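Local coordinates for protein dihydroxyacetone kinase (Citrobacter freundii, PDB 1UN8) that phosphorylates dihydroxyacetone with ATP, using a divalent metal cofactor, in the second step of the oxidative route of glycerol fermentation, at residues G151-I156 against S293-L298; L189-S194 against N238-K243; T251-V256 against R284-I289; V256-L261 against F303-I308; G262-A267 against D299-S304. All coordinates share one frame; numbering follows the deposited sequence.

Contact 1: residues G151-I156 against S293-L298; sequences GIAGTI and SLVTAL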
# COMPACT_ATOMS: atom_id res chain seq x y z
N GLY A 151 -20.53 1.25 -7.01
CA GLY A 151 -20.28 1.00 -5.60
C GLY A 151 -18.78 0.85 -5.41
O GLY A 151 -18.15 0.01 -6.05
N ILE A 152 -18.22 1.68 -4.53
CA ILE A 152 -16.79 1.65 -4.25
C ILE A 152 -16.48 1.58 -2.74
O ILE A 152 -17.24 1.01 -1.98
CB ILE A 152 -16.11 2.87 -4.92
CG1 ILE A 152 -16.68 4.17 -4.33
CG2 ILE A 152 -16.31 2.80 -6.46
CD1 ILE A 152 -16.85 5.27 -5.34
N ALA A 153 -15.39 2.19 -2.32
CA ALA A 153 -14.95 2.14 -0.92
C ALA A 153 -16.01 2.23 0.17
O ALA A 153 -15.98 1.46 1.13
CB ALA A 153 -13.88 3.19 -0.69
N GLY A 154 -16.95 3.17 0.04
CA GLY A 154 -17.98 3.34 1.04
C GLY A 154 -18.71 2.06 1.41
O GLY A 154 -19.24 1.93 2.51
N THR A 155 -18.74 1.11 0.48
CA THR A 155 -19.42 -0.14 0.72
C THR A 155 -19.07 -0.75 2.08
O THR A 155 -19.95 -1.22 2.80
CB THR A 155 -19.09 -1.19 -0.37
OG1 THR A 155 -19.51 -0.71 -1.66
CG2 THR A 155 -19.78 -2.52 -0.06
N ILE A 156 -17.80 -0.73 2.45
CA ILE A 156 -17.42 -1.32 3.72
C ILE A 156 -18.02 -0.57 4.91
O ILE A 156 -18.20 -1.15 5.97
CB ILE A 156 -15.89 -1.42 3.89
CG1 ILE A 156 -15.27 -0.02 3.88
CG2 ILE A 156 -15.30 -2.35 2.83
CD1 ILE A 156 -14.15 0.14 4.91
N SER A 293 -5.16 1.06 2.83
CA SER A 293 -5.63 0.36 1.64
C SER A 293 -6.78 -0.50 2.13
O SER A 293 -6.56 -1.56 2.70
CB SER A 293 -4.51 -0.52 1.07
OG SER A 293 -3.41 0.28 0.64
N LEU A 294 -8.01 -0.05 1.90
CA LEU A 294 -9.21 -0.76 2.35
C LEU A 294 -10.02 -1.42 1.24
O LEU A 294 -10.39 -2.59 1.35
CB LEU A 294 -10.08 0.21 3.15
CG LEU A 294 -9.32 0.77 4.35
CD1 LEU A 294 -10.12 1.87 5.01
CD2 LEU A 294 -9.05 -0.36 5.33
N VAL A 295 -10.30 -0.68 0.18
CA VAL A 295 -11.03 -1.21 -0.97
C VAL A 295 -10.16 -0.76 -2.14
O VAL A 295 -10.20 0.41 -2.56
CB VAL A 295 -12.45 -0.60 -1.10
CG1 VAL A 295 -13.13 -1.13 -2.34
CG2 VAL A 295 -13.28 -0.95 0.13
N THR A 296 -9.36 -1.68 -2.67
CA THR A 296 -8.43 -1.36 -3.73
C THR A 296 -8.83 -1.72 -5.13
O THR A 296 -9.89 -2.29 -5.36
CB THR A 296 -7.06 -2.01 -3.49
OG1 THR A 296 -7.21 -3.43 -3.54
CG2 THR A 296 -6.49 -1.59 -2.14
N ALA A 297 -7.95 -1.38 -6.07
CA ALA A 297 -8.10 -1.65 -7.50
C ALA A 297 -6.70 -2.13 -7.87
O ALA A 297 -5.96 -1.48 -8.62
CB ALA A 297 -8.45 -0.36 -8.25
N LEU A 298 -6.33 -3.27 -7.29
CA LEU A 298 -5.01 -3.83 -7.48
C LEU A 298 -4.00 -2.74 -7.09
O LEU A 298 -4.10 -2.19 -6.00
CB LEU A 298 -4.83 -4.30 -8.92
CG LEU A 298 -5.71 -5.53 -9.22
CD1 LEU A 298 -5.61 -5.94 -10.67
CD2 LEU A 298 -5.26 -6.66 -8.33

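Contact 2: residues L189-S194 against N238-K243; sequences LGVALS and NLMVDK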
# COMPACT_ATOMS: atom_id res chain seq x y z
N LEU A 189 -15.78 9.60 -3.60
CA LEU A 189 -15.22 10.17 -4.81
C LEU A 189 -13.76 9.74 -4.91
O LEU A 189 -12.98 9.92 -3.98
CB LEU A 189 -15.31 11.69 -4.79
CG LEU A 189 -14.75 12.41 -6.02
CD1 LEU A 189 -15.40 11.84 -7.27
CD2 LEU A 189 -14.98 13.92 -5.89
N GLY A 190 -13.39 9.17 -6.05
CA GLY A 190 -12.02 8.73 -6.22
C GLY A 190 -11.28 9.46 -7.32
O GLY A 190 -11.88 10.12 -8.18
N VAL A 191 -9.96 9.36 -7.29
CA VAL A 191 -9.13 10.00 -8.30
C VAL A 191 -7.91 9.13 -8.48
O VAL A 191 -7.45 8.50 -7.52
CB VAL A 191 -8.69 11.43 -7.85
CG1 VAL A 191 -7.77 11.35 -6.65
CG2 VAL A 191 -8.02 12.15 -9.01
N ALA A 192 -7.39 9.07 -9.71
CA ALA A 192 -6.23 8.25 -9.99
C ALA A 192 -5.29 8.88 -11.01
O ALA A 192 -5.72 9.60 -11.92
CB ALA A 192 -6.68 6.88 -10.46
N LEU A 193 -4.00 8.60 -10.85
CA LEU A 193 -2.97 9.10 -11.75
C LEU A 193 -2.74 8.06 -12.84
O LEU A 193 -2.28 8.38 -13.93
CB LEU A 193 -1.68 9.38 -11.00
CG LEU A 193 -1.85 10.39 -9.85
CD1 LEU A 193 -0.49 10.74 -9.25
CD2 LEU A 193 -2.56 11.63 -10.36
N SER A 194 -3.06 6.81 -12.53
CA SER A 194 -2.91 5.74 -13.52
C SER A 194 -3.74 4.52 -13.13
O SER A 194 -4.02 4.29 -11.96
CB SER A 194 -1.44 5.34 -13.69
OG SER A 194 -0.88 4.89 -12.48
N ASN A 238 -9.16 19.61 -2.77
CA ASN A 238 -10.21 20.61 -2.60
C ASN A 238 -11.30 20.45 -3.65
O ASN A 238 -12.48 20.66 -3.37
CB ASN A 238 -9.62 22.02 -2.64
CG ASN A 238 -8.82 22.35 -1.38
OD1 ASN A 238 -9.19 21.98 -0.27
ND2 ASN A 238 -7.73 23.08 -1.57
N LEU A 239 -10.91 20.08 -4.86
CA LEU A 239 -11.88 19.88 -5.91
C LEU A 239 -12.81 18.75 -5.47
O LEU A 239 -14.04 18.83 -5.61
CB LEU A 239 -11.18 19.51 -7.21
CG LEU A 239 -12.04 18.95 -8.35
CD1 LEU A 239 -13.28 19.81 -8.56
CD2 LEU A 239 -11.20 18.90 -9.62
N MET A 240 -12.21 17.70 -4.92
CA MET A 240 -12.95 16.54 -4.45
C MET A 240 -13.83 16.93 -3.28
O MET A 240 -14.99 16.52 -3.20
CB MET A 240 -11.98 15.44 -4.04
CG MET A 240 -11.30 14.77 -5.23
SD MET A 240 -10.02 13.56 -4.81
CE MET A 240 -10.98 12.03 -4.59
N VAL A 241 -13.29 17.74 -2.39
CA VAL A 241 -14.06 18.16 -1.24
C VAL A 241 -15.29 18.97 -1.65
O VAL A 241 -16.36 18.85 -1.05
CB VAL A 241 -13.19 18.96 -0.25
CG1 VAL A 241 -14.05 19.63 0.82
CG2 VAL A 241 -12.20 18.02 0.40
N ASP A 242 -15.14 19.80 -2.68
CA ASP A 242 -16.28 20.59 -3.13
C ASP A 242 -17.41 19.66 -3.53
O ASP A 242 -18.53 19.77 -3.03
CB ASP A 242 -15.90 21.48 -4.32
CG ASP A 242 -15.08 22.68 -3.91
OD1 ASP A 242 -15.34 23.23 -2.81
OD2 ASP A 242 -14.18 23.09 -4.68
N LYS A 243 -17.11 18.73 -4.44
CA LYS A 243 -18.11 17.78 -4.92
C LYS A 243 -18.71 16.98 -3.79
O LYS A 243 -19.90 16.65 -3.82
CB LYS A 243 -17.50 16.88 -5.99
CG LYS A 243 -17.09 17.67 -7.20
CD LYS A 243 -16.55 16.83 -8.32
CE LYS A 243 -16.24 17.71 -9.53
NZ LYS A 243 -17.43 18.54 -9.91

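Contact 3: residues T251-V256 against R284-I289; sequences TGRLAV and RIDWLI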
# COMPACT_ATOMS: atom_id res chain seq x y z
N THR A 251 -25.46 20.50 6.80
CA THR A 251 -25.01 20.47 8.19
C THR A 251 -24.95 19.05 8.72
O THR A 251 -25.58 18.14 8.16
CB THR A 251 -25.95 21.29 9.14
OG1 THR A 251 -27.19 20.60 9.30
CG2 THR A 251 -26.19 22.69 8.58
N GLY A 252 -24.20 18.87 9.80
CA GLY A 252 -24.06 17.55 10.41
C GLY A 252 -22.61 17.09 10.51
O GLY A 252 -21.76 17.46 9.70
N ARG A 253 -22.33 16.27 11.53
CA ARG A 253 -20.99 15.75 11.74
C ARG A 253 -20.69 14.67 10.70
O ARG A 253 -21.61 14.06 10.13
CB ARG A 253 -20.85 15.20 13.16
CG ARG A 253 -21.18 16.21 14.26
CD ARG A 253 -20.53 17.56 14.00
NE ARG A 253 -19.07 17.51 14.12
CZ ARG A 253 -18.28 18.55 13.86
NH1 ARG A 253 -18.80 19.70 13.47
NH2 ARG A 253 -16.96 18.43 14.00
N LEU A 254 -19.40 14.43 10.48
CA LEU A 254 -18.95 13.47 9.48
C LEU A 254 -17.76 12.61 9.86
O LEU A 254 -16.86 13.01 10.60
CB LEU A 254 -18.54 14.20 8.18
CG LEU A 254 -19.54 15.15 7.50
CD1 LEU A 254 -18.82 16.11 6.58
CD2 LEU A 254 -20.58 14.36 6.73
N ALA A 255 -17.78 11.42 9.33
CA ALA A 255 -16.68 10.48 9.48
C ALA A 255 -16.12 10.41 8.05
O ALA A 255 -16.90 10.24 7.11
CB ALA A 255 -17.14 9.10 9.96
N VAL A 256 -14.81 10.52 7.86
CA VAL A 256 -14.25 10.46 6.51
C VAL A 256 -13.21 9.36 6.39
O VAL A 256 -12.30 9.24 7.21
CB VAL A 256 -13.60 11.82 6.12
CG1 VAL A 256 -12.80 11.69 4.83
CG2 VAL A 256 -14.68 12.88 5.98
N ARG A 284 -16.19 19.77 10.16
CA ARG A 284 -17.30 18.85 10.40
C ARG A 284 -16.84 17.42 10.61
O ARG A 284 -17.66 16.53 10.79
CB ARG A 284 -18.28 18.89 9.22
CG ARG A 284 -18.82 20.28 8.94
CD ARG A 284 -19.66 20.31 7.68
NE ARG A 284 -20.75 19.34 7.73
CZ ARG A 284 -21.54 19.07 6.70
NH1 ARG A 284 -21.38 19.70 5.55
NH2 ARG A 284 -22.49 18.14 6.82
N ILE A 285 -15.53 17.21 10.59
CA ILE A 285 -14.96 15.88 10.77
C ILE A 285 -14.75 15.51 12.23
O ILE A 285 -14.10 16.25 12.97
CB ILE A 285 -13.58 15.76 10.10
CG1 ILE A 285 -13.62 16.35 8.69
CG2 ILE A 285 -13.17 14.29 10.05
CD1 ILE A 285 -13.62 15.39 7.59
N ASP A 286 -15.28 14.36 12.64
CA ASP A 286 -15.09 13.91 14.02
C ASP A 286 -14.29 12.63 14.03
O ASP A 286 -13.80 12.20 15.07
CB ASP A 286 -16.44 13.67 14.74
CG ASP A 286 -17.20 14.96 15.02
OD1 ASP A 286 -16.53 15.98 15.29
OD2 ASP A 286 -18.45 14.94 14.98
N TRP A 287 -14.17 12.02 12.85
CA TRP A 287 -13.40 10.79 12.74
C TRP A 287 -12.75 10.59 11.37
O TRP A 287 -13.29 10.99 10.35
CB TRP A 287 -14.28 9.57 13.04
CG TRP A 287 -15.00 9.60 14.35
CD1 TRP A 287 -16.28 10.01 14.57
CD2 TRP A 287 -14.47 9.22 15.63
NE1 TRP A 287 -16.59 9.91 15.91
CE2 TRP A 287 -15.49 9.43 16.58
CE3 TRP A 287 -13.23 8.73 16.07
CZ2 TRP A 287 -15.32 9.17 17.94
CZ3 TRP A 287 -13.06 8.47 17.42
CH2 TRP A 287 -14.10 8.69 18.34
N LEU A 288 -11.56 10.00 11.38
CA LEU A 288 -10.83 9.66 10.16
C LEU A 288 -10.69 8.14 10.14
O LEU A 288 -10.43 7.52 11.17
CB LEU A 288 -9.44 10.27 10.13
CG LEU A 288 -9.29 11.75 9.80
CD1 LEU A 288 -7.82 12.07 9.71
CD2 LEU A 288 -9.98 12.07 8.49
N ILE A 289 -10.92 7.55 8.98
CA ILE A 289 -10.76 6.12 8.82
C ILE A 289 -9.68 6.04 7.74
O ILE A 289 -9.93 6.34 6.56
CB ILE A 289 -12.06 5.41 8.33
CG1 ILE A 289 -13.22 5.64 9.31
CG2 ILE A 289 -11.82 3.93 8.25
CD1 ILE A 289 -13.78 7.04 9.28

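Contact 4: residues V256-L261 against F303-I308; sequences VMINNL and FSLTAI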
# COMPACT_ATOMS: atom_id res chain seq x y z
N VAL A 256 -14.81 10.52 7.86
CA VAL A 256 -14.25 10.46 6.51
C VAL A 256 -13.21 9.36 6.39
O VAL A 256 -12.30 9.24 7.21
CB VAL A 256 -13.60 11.82 6.12
CG1 VAL A 256 -12.80 11.69 4.83
CG2 VAL A 256 -14.68 12.88 5.98
N MET A 257 -13.37 8.55 5.35
CA MET A 257 -12.44 7.46 5.10
C MET A 257 -11.50 7.77 3.93
O MET A 257 -11.95 8.00 2.80
CB MET A 257 -13.21 6.17 4.83
CG MET A 257 -12.35 5.05 4.28
SD MET A 257 -13.23 3.47 4.18
CE MET A 257 -14.65 3.93 3.18
N ILE A 258 -10.21 7.79 4.21
CA ILE A 258 -9.18 8.04 3.20
C ILE A 258 -8.64 6.67 2.78
O ILE A 258 -7.87 6.04 3.51
CB ILE A 258 -8.02 8.89 3.76
CG1 ILE A 258 -8.58 10.16 4.39
CG2 ILE A 258 -7.04 9.25 2.66
CD1 ILE A 258 -8.12 10.41 5.81
N ASN A 259 -9.06 6.23 1.60
CA ASN A 259 -8.71 4.94 1.04
C ASN A 259 -7.65 4.99 -0.06
O ASN A 259 -7.73 5.78 -1.00
CB ASN A 259 -9.98 4.29 0.50
CG ASN A 259 -9.72 2.94 -0.17
OD1 ASN A 259 -9.25 1.99 0.47
ND2 ASN A 259 -10.05 2.85 -1.46
N ASN A 260 -6.66 4.11 0.05
CA ASN A 260 -5.60 4.05 -0.93
C ASN A 260 -6.00 2.99 -1.96
O ASN A 260 -6.14 1.82 -1.59
CB ASN A 260 -4.29 3.64 -0.27
CG ASN A 260 -3.11 3.72 -1.22
OD1 ASN A 260 -3.25 3.50 -2.42
ND2 ASN A 260 -1.93 4.02 -0.68
N LEU A 261 -6.18 3.38 -3.22
CA LEU A 261 -6.59 2.41 -4.23
C LEU A 261 -5.53 1.32 -4.49
O LEU A 261 -5.81 0.33 -5.17
CB LEU A 261 -6.96 3.12 -5.54
CG LEU A 261 -8.41 3.59 -5.73
CD1 LEU A 261 -9.31 3.07 -4.62
CD2 LEU A 261 -8.45 5.09 -5.79
N PHE A 303 -6.59 7.43 -4.97
CA PHE A 303 -7.15 7.30 -3.63
C PHE A 303 -8.59 7.73 -3.67
O PHE A 303 -9.02 8.35 -4.64
CB PHE A 303 -6.36 8.17 -2.63
CG PHE A 303 -6.51 9.66 -2.86
CD1 PHE A 303 -7.58 10.36 -2.30
CD2 PHE A 303 -5.59 10.35 -3.66
CE1 PHE A 303 -7.74 11.74 -2.53
CE2 PHE A 303 -5.74 11.73 -3.89
CZ PHE A 303 -6.81 12.42 -3.33
N SER A 304 -9.37 7.38 -2.65
CA SER A 304 -10.76 7.80 -2.61
C SER A 304 -11.08 8.42 -1.27
O SER A 304 -10.42 8.12 -0.27
CB SER A 304 -11.68 6.63 -2.93
OG SER A 304 -11.57 5.61 -1.95
N LEU A 305 -12.06 9.31 -1.27
CA LEU A 305 -12.50 9.96 -0.05
C LEU A 305 -13.97 9.64 0.13
O LEU A 305 -14.79 9.93 -0.76
CB LEU A 305 -12.32 11.47 -0.16
CG LEU A 305 -10.88 11.96 -0.15
CD1 LEU A 305 -10.84 13.45 -0.44
CD2 LEU A 305 -10.25 11.63 1.19
N THR A 306 -14.30 9.02 1.26
CA THR A 306 -15.69 8.68 1.56
C THR A 306 -16.18 9.41 2.81
O THR A 306 -15.56 9.34 3.87
CB THR A 306 -15.88 7.18 1.81
OG1 THR A 306 -15.55 6.45 0.64
CG2 THR A 306 -17.33 6.91 2.17
N ALA A 307 -17.30 10.11 2.66
CA ALA A 307 -17.90 10.84 3.77
C ALA A 307 -19.22 10.16 4.12
O ALA A 307 -20.03 9.87 3.24
CB ALA A 307 -18.14 12.29 3.39
N ILE A 308 -19.40 9.87 5.40
CA ILE A 308 -20.64 9.27 5.90
C ILE A 308 -21.21 10.21 6.97
O ILE A 308 -20.49 10.64 7.87
CB ILE A 308 -20.40 7.88 6.52
CG1 ILE A 308 -21.71 7.39 7.13
CG2 ILE A 308 -19.30 7.95 7.59
CD1 ILE A 308 -22.13 6.02 6.63
O HOH W 1 -12.75 6.21 0.49

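Contact 5: residues G262-A267 against D299-S304; sequences GGVSVA and DMKGFS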
# COMPACT_ATOMS: atom_id res chain seq x y z
N GLY A 262 -4.33 1.52 -3.95
CA GLY A 262 -3.31 0.49 -4.10
C GLY A 262 -1.92 0.89 -4.52
O GLY A 262 -0.96 0.19 -4.19
N GLY A 263 -1.79 2.00 -5.24
CA GLY A 263 -0.48 2.41 -5.71
C GLY A 263 0.07 3.73 -5.21
O GLY A 263 1.13 4.17 -5.66
N VAL A 264 -0.61 4.39 -4.29
CA VAL A 264 -0.09 5.64 -3.79
C VAL A 264 0.91 5.35 -2.68
O VAL A 264 0.72 4.41 -1.90
CB VAL A 264 -1.20 6.52 -3.24
CG1 VAL A 264 -0.62 7.82 -2.73
CG2 VAL A 264 -2.24 6.77 -4.33
N SER A 265 1.98 6.13 -2.62
CA SER A 265 3.00 5.94 -1.58
C SER A 265 2.41 6.39 -0.24
O SER A 265 1.53 7.25 -0.20
CB SER A 265 4.24 6.77 -1.88
OG SER A 265 3.94 8.15 -1.83
N VAL A 266 2.89 5.81 0.85
CA VAL A 266 2.40 6.17 2.18
C VAL A 266 2.66 7.66 2.40
O VAL A 266 1.84 8.36 2.99
CB VAL A 266 3.10 5.31 3.27
CG1 VAL A 266 2.72 5.80 4.65
CG2 VAL A 266 2.70 3.84 3.10
N ALA A 267 3.80 8.14 1.91
CA ALA A 267 4.13 9.55 2.04
C ALA A 267 3.01 10.37 1.42
O ALA A 267 2.45 11.27 2.06
CB ALA A 267 5.46 9.85 1.33
N ASP A 299 -3.06 -2.41 -7.97
CA ASP A 299 -2.07 -1.39 -7.64
C ASP A 299 -2.36 0.01 -8.19
O ASP A 299 -1.46 0.84 -8.32
CB ASP A 299 -0.68 -1.85 -8.08
CG ASP A 299 -0.55 -1.94 -9.59
OD1 ASP A 299 -1.58 -1.89 -10.29
OD2 ASP A 299 0.59 -2.08 -10.07
N MET A 300 -3.63 0.27 -8.50
CA MET A 300 -4.04 1.57 -9.02
C MET A 300 -3.48 2.74 -8.21
O MET A 300 -3.70 2.82 -7.01
CB MET A 300 -5.56 1.66 -9.04
CG MET A 300 -6.12 2.94 -9.66
SD MET A 300 -7.83 2.70 -10.19
CE MET A 300 -8.61 3.85 -9.12
N LYS A 301 -2.77 3.65 -8.87
CA LYS A 301 -2.22 4.78 -8.15
C LYS A 301 -3.23 5.91 -8.02
O LYS A 301 -3.14 6.92 -8.72
CB LYS A 301 -0.94 5.29 -8.80
CG LYS A 301 -0.31 6.44 -8.02
CD LYS A 301 1.20 6.53 -8.16
CE LYS A 301 1.74 7.51 -7.11
NZ LYS A 301 3.24 7.61 -7.06
N GLY A 302 -4.18 5.73 -7.11
CA GLY A 302 -5.20 6.73 -6.85
C GLY A 302 -5.72 6.55 -5.44
O GLY A 302 -5.33 5.59 -4.75
N PHE A 303 -6.59 7.43 -4.97
CA PHE A 303 -7.15 7.30 -3.63
C PHE A 303 -8.59 7.73 -3.67
O PHE A 303 -9.02 8.35 -4.64
CB PHE A 303 -6.36 8.17 -2.63
CG PHE A 303 -6.51 9.66 -2.86
CD1 PHE A 303 -7.58 10.36 -2.30
CD2 PHE A 303 -5.59 10.35 -3.66
CE1 PHE A 303 -7.74 11.74 -2.53
CE2 PHE A 303 -5.74 11.73 -3.89
CZ PHE A 303 -6.81 12.42 -3.33
N SER A 304 -9.37 7.38 -2.65
CA SER A 304 -10.76 7.80 -2.61
C SER A 304 -11.08 8.42 -1.27
O SER A 304 -10.42 8.12 -0.27
CB SER A 304 -11.68 6.63 -2.93
OG SER A 304 -11.57 5.61 -1.95

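Contact 1: residues G151-I156 against S293-L298
The isopropyl group of V295 lies over the turn at A153 and reaches I156 of helix 155-167. Its CB sits 4.1 Å from A153 CB and 3.7 Å from A153 CA, so the backbone of the turn is as much a part of the packing surface as the small methyl. Of the two V295 methyls, CG1, anti to the backbone N (chi1 177°), leans on the backbone of I152 and A153, while CG2 touches both A153 CA and I156 CG2, each at 3.7 Å. There the I156 and V295 side chains slide past one another in opposite directions. The other branch of I156 ends at CD1, which only grazes L294 CD1 at 4.4 Å. No hydrogen bond joins the two segments; each is held by bonds within itself and to residues outside the pair. In 151-156 a type I turn runs from I152 to T155, and I152 O takes both T155 N and T155 OG1, the hydroxyl lying 2.9 Å from I152 O in the carbonyl plane. D139 receives I152 N through its carboxylate. In 293-298, N259 uses both ends of its amide, OD1 for L294 N and ND2 for V295 O, and T296 O accepts from H61 ND1. V295 also lies close to the side chains of the substrate-binding residues H61 and K109. The arrangement is consistent with an apolar backing beside the dihydroxyacetone site of the DhaK domain, where the loop between strands 285-292 and 301-309 meets the turn leading into helix 155-167.

Contact 2: residues L189-S194 against N238-K243
M240 spans the gap between helix 233-247 and strand 186-192, a helix packed on a face of the mixed sheet in the DhaK domain. Strand 189-192 and helix 238-243 run nearly antiparallel, at 157°, with their axes 9.3 Å apart. L189 and V191, alternate residues of the strand, both point to the helix; G190 between them has no side chain. L189 reaches in with CD2, which touches M240 CG at 3.8 Å and also rests against K243 CB at 3.9 Å. V191 meets the thioether: its CG1, between the backbone N and the carbonyl carbon (chi1 66°), lies 3.7 Å from M240 SD. The lysine contributes only the aliphatic part of its chain, and its amino group heads off from the strand.

In the next shell, F303 on the adjoining strand touches both V191 and M240, while L215 and A213 of strand 213-215 pack on L189 and V191 from the other neighbouring strand. F5 of the second subunit also packs on V191. Backbone bonds to L305 and F303 hold the strand in its place in the sheet. The methionine runs extended through chi2 and then bends at chi3 (87°), a turn that carries CE back over the strand backbone beside the L189 carbonyl.

Contact 3: residues T251-V256 against R284-I289
R284 reaches across to the segment leading into strand 254-260 and takes hold of the G252 carbonyl side-on. NE and NH2 both bond G252 O, at 2.9 Å from NE and 3.0 Å from NH2, and the oxygen lies in the guanidinium plane. A bend at chi3 (55°) turns the guanidinium toward this oxygen. L254 CD1 lies over one of its faces and T251 CA over the opposite face; NH2 has a further acceptor in P249 O. R253 makes the second arginine grip, this time on a carboxylate: NE is 2.8 Å from D286 OD2 and NH2 is 2.8 Å from D286 OD1, a two-nitrogen salt bridge. The planes are 31° apart; OD2 is met on its syn side, tilted out of the carboxylate plane, and OD1 from above it. R284 CA lies over the rim of one face of this guanidinium, and S283 O accepts from NH1.

Beyond these arginines run the parallel strands of a beta-alpha-beta unit, 254-260 and 285-292 joined through helix 266-277. Their register slips by one residue in a beta bulge: L254 pairs with I285, but A255 with W287. L254 N bonds R284 O and L254 O accepts from D286 N, before V256 N donates to W287 O at 3.0 Å. V256 O accepts from I289 N at 2.8 Å, and V256 CB lies 4.3 Å from L288 CD2. On the face of A255, its CB packs on I289 CD1 at 4.0 Å.

Contact 4: residues V256-L261 against F303-I308
M257 and T306, like N259 and S304, form hydrogen-bonded pairs of two antiparallel strands, with four backbone bonds between them. The pairs V256–A307, I258–L305 and N260–F303 are the non-hydrogen-bonded ones, and a CA-H...O contact, V256 CA to T306 O at 3.2 Å, adds to the ladder.

Polar side chains gather on the face of M257, N259, S304 and T306. N259 ND2 gives a hydrogen to S304 OG at 3.2 Å, the hydroxyl lying close to the amide plane; the amide is also held by the 293-298 loop, ND2 on V295 O. Water 1 donates to M257 O at 3.0 Å and bonds S304 OG and T306 OG1, each at 2.8 Å, linking three residues across the strands. T306 OG1 is held as well by S188 OG. These neighbouring strands, 254-260 and 301-309, belong to the mixed six-stranded sheet of the DhaK domain, and helix 155-167 packs on this face through L157.

Apolar contacts fill in the rest. M257 lies alongside T306 and bends at chi3 (56°) to set CE 3.7 Å from T306 CB. On the opposite face, that of V256, I258, F303 and L305, I258 CG1 meets L305 CD2 at 3.9 Å, both side chains pointing the same way, and the F303 ring and F5 of the second subunit meet edge-to-face.

Contact 5: residues G262-A267 against D299-S304
K301 is stretched out, with CG anti to the backbone N (chi1 -177°) and the later torsions roughly extended, which lays the methylenes along the G263 carbonyl. CD comes closest, 3.4 Å from G263 O. V264 has CG1 anti to its N (chi1 -180°), which turns CG2 toward the other segment: CG2 lies 3.3 Å from G302 O and 4.2 Å from K301 CG. The backbones also touch directly. G263 N donates to M300 O at 2.7 Å, a bent bond (135° at the hydrogen) that arrives from above the carbonyl plane. G263 CA also makes a CA-H...O contact with D299 O, at 3.2 Å. G262 has backbone angles of the kind glycine allows, and the pair of glycines, with no side chains between the backbones, lets the two segments come this close.

K301 sits at the centre of an inverse gamma turn that leads into strand 301-309, while S265 is the N-cap of helix 266-277. E268 of that helix takes both S265 OG and the K301 ammonium.

The polar ends look out to the dimer: K301 NZ pairs with D299 OD2 of the second subunit, and D299 OD2 in turn with K301 NZ of that chain, while H197 also bonds D299. These reciprocal pairings with the second subunit, set among the further partners, would probably help balance charge across the buried join between the two subunits.

How the contacts relate
All five contacts belong to the DhaK domain, four of them in or on its second mixed sheet. Contacts 3 and 4 share V256 and strand 254-260, their centres about 12 Å apart, with 285-292 on one side of that strand and 301-309 on the other. Contact 5 shares F303 and S304 with contact 4 and continues 301-309 back to its start, at the dimer join. Contact 2 lays helix 233-247 on the neighbouring strand 186-192, its centre about 10 Å from that of contact 4. Contact 1, centre about 8 Å from that of contact 4, joins it through N259 and carries V295 to the substrate-binding residues H61 and K109. Along the chain contacts 2 and 3 nest within contact 1, whereas contacts 4 and 5 cross it, so residues distant in sequence meet around one sheet.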